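Local coordinates for general stress protein 26 (Bacillus anthracis, PDB 3EC6) that is of unknown function but binds flavin-adenine dinucleotide and probably belongs to the pyridoxamine 5'-phosphate oxidase-like flavoproteins of the FMN-binding split-barrel type, at residues Phe96-Asn99 with Ser100-Arg103. Sequence-based numbering, arbitrary orientation.
Sequences FWNN and SLKR. With SO4 (sulfate ion), chain C.
An Asx turn at N98 leads from helix 90-96 into a short 3-10 turn. OD1 of N98 accepts the backbone N of S100 at 3.0 Å, the donor lying 37° out of the amide plane and the bond bent to 142°. CG of N98 is wedged between its own backbone N and carbonyl carbon (chi1 67°), which places OD1 beside S100 N and turns ND2 back to F96 O. ND2 donates to F96 O at 3.1 Å, nearly in the amide plane, so the two bonds fix the rotation of the group and tie the helix end to the turn. Two backbone bonds of the i to i+3 kind follow, L101 N to N98 O and K102 N to N99 O, both at 3.1 Å. The W97 indole packs obliquely on L101 and K102: L101 CB lies 4.3 Å from the centroid of its six-membered ring, an off-centre CH-pi contact, and CZ2 meets CG of K102, whose NZ bonds to L106 O. At the far end, NH1 of R103 donates to S100 O on an in-plane lone pair. NH1 and NH2 also donate to O1 and O2 of a sulfate, probably from the crystallisation liquor; S100 OG gives its O4 a 2.6 Å bond. NH2 forms a salt bridge with D74 of the second subunit. With the nearest atoms of the L101 side chain and a bound FAD about 4 Å apart, this is an Asx turn leading into a 3-10 turn beside the flavin site of what is probably a split-barrel dimer.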
loop_
_atom_site.group_PDB
_atom_site.type_symbol
_atom_site.label_atom_id
_atom_site.label_comp_id
_atom_site.label_asym_id
_atom_site.label_seq_id
_atom_site.Cartn_x
_atom_site.Cartn_y
_atom_site.Cartn_z
ATOM N N PHE A 96 17.064 1.965 -16.346
ATOM C CA PHE A 96 15.733 1.491 -15.951
ATOM C C PHE A 96 14.670 1.909 -16.952
ATOM O O PHE A 96 13.551 1.434 -16.842
ATOM C CB PHE A 96 15.367 1.981 -14.527
ATOM C CG PHE A 96 16.320 1.494 -13.494
ATOM C CD1 PHE A 96 16.749 0.176 -13.516
ATOM C CD2 PHE A 96 16.745 2.354 -12.473
ATOM C CE1 PHE A 96 17.634 -0.310 -12.531
ATOM C CE2 PHE A 96 17.642 1.888 -11.484
ATOM C CZ PHE A 96 18.095 0.585 -11.532
ATOM N N TRP A 97 14.999 2.823 -17.871
ATOM C CA TRP A 97 13.983 3.325 -18.811
ATOM C C TRP A 97 13.314 2.179 -19.571
ATOM O O TRP A 97 13.982 1.243 -19.999
ATOM C CB TRP A 97 14.551 4.345 -19.804
ATOM C CG TRP A 97 13.456 4.709 -20.766
ATOM C CD1 TRP A 97 13.276 4.204 -22.034
ATOM C CD2 TRP A 97 12.352 5.615 -20.520
ATOM N NE1 TRP A 97 12.127 4.745 -22.576
ATOM C CE2 TRP A 97 11.554 5.614 -21.683
ATOM C CE3 TRP A 97 11.988 6.446 -19.445
ATOM C CZ2 TRP A 97 10.384 6.385 -21.788
ATOM C CZ3 TRP A 97 10.828 7.234 -19.564
ATOM C CH2 TRP A 97 10.055 7.196 -20.738
ATOM N N ASN A 98 12.004 2.246 -19.759
ATOM C CA ASN A 98 11.309 1.260 -20.603
ATOM C C ASN A 98 9.975 1.860 -21.002
ATOM O O ASN A 98 9.553 2.861 -20.385
ATOM C CB ASN A 98 11.132 -0.086 -19.890
ATOM C CG ASN A 98 10.202 0.004 -18.728
ATOM O OD1 ASN A 98 8.983 -0.164 -18.872
ATOM N ND2 ASN A 98 10.739 0.372 -17.562
ATOM N N ASN A 99 9.292 1.257 -21.954
ATOM C CA ASN A 99 8.123 1.949 -22.544
ATOM C C ASN A 99 6.889 1.982 -21.623
ATOM O O ASN A 99 5.972 2.777 -21.844
ATOM C CB ASN A 99 7.791 1.405 -23.938
ATOM C CG ASN A 99 8.864 1.803 -24.981
ATOM O OD1 ASN A 99 9.659 2.755 -24.758
ATOM N ND2 ASN A 99 8.878 1.101 -26.113
ATOM N N SER A 100 6.857 1.157 -20.557
ATOM C CA SER A 100 5.725 1.262 -19.666
ATOM C C SER A 100 5.688 2.631 -19.006
ATOM O O SER A 100 4.591 3.133 -18.672
ATOM C CB SER A 100 5.770 0.184 -18.581
ATOM O OG SER A 100 5.865 -1.093 -19.229
ATOM N N LEU A 101 6.882 3.238 -18.865
ATOM C CA LEU A 101 6.970 4.578 -18.222
ATOM C C LEU A 101 6.381 5.708 -19.068
ATOM O O LEU A 101 6.203 6.836 -18.569
ATOM C CB LEU A 101 8.396 4.886 -17.781
ATOM C CG LEU A 101 9.039 3.839 -16.865
ATOM C CD1 LEU A 101 10.514 4.260 -16.676
ATOM C CD2 LEU A 101 8.293 3.872 -15.530
ATOM N N LYS A 102 6.030 5.423 -20.325
ATOM C CA LYS A 102 5.505 6.442 -21.242
ATOM C C LYS A 102 4.119 6.934 -20.786
ATOM O O LYS A 102 3.635 7.935 -21.273
ATOM C CB LYS A 102 5.493 5.934 -22.713
ATOM C CG LYS A 102 6.878 5.934 -23.289
ATOM C CD LYS A 102 6.904 5.488 -24.763
ATOM C CE LYS A 102 6.432 6.575 -25.779
ATOM N NZ LYS A 102 6.819 8.056 -25.476
ATOM N N ARG A 103 3.520 6.230 -19.825
ATOM C CA ARG A 103 2.279 6.700 -19.245
ATOM C C ARG A 103 2.514 7.973 -18.485
ATOM O O ARG A 103 1.594 8.806 -18.356
ATOM C CB ARG A 103 1.699 5.660 -18.272
ATOM C CG ARG A 103 1.242 4.396 -18.974
ATOM C CD ARG A 103 0.922 3.304 -17.930
ATOM N NE ARG A 103 0.279 2.136 -18.545
ATOM C CZ ARG A 103 0.914 1.132 -19.123
ATOM N NH1 ARG A 103 2.250 1.110 -19.240
ATOM N NH2 ARG A 103 0.198 0.121 -19.604
HETATM S S SO4 C . 3.146 -2.329 -20.839
HETATM O O1 SO4 C . 3.258 -0.864 -20.950
HETATM O O2 SO4 C . 1.813 -2.651 -20.312
HETATM O O3 SO4 C . 3.329 -2.954 -22.153
HETATM O O4 SO4 C . 4.186 -2.921 -19.994
#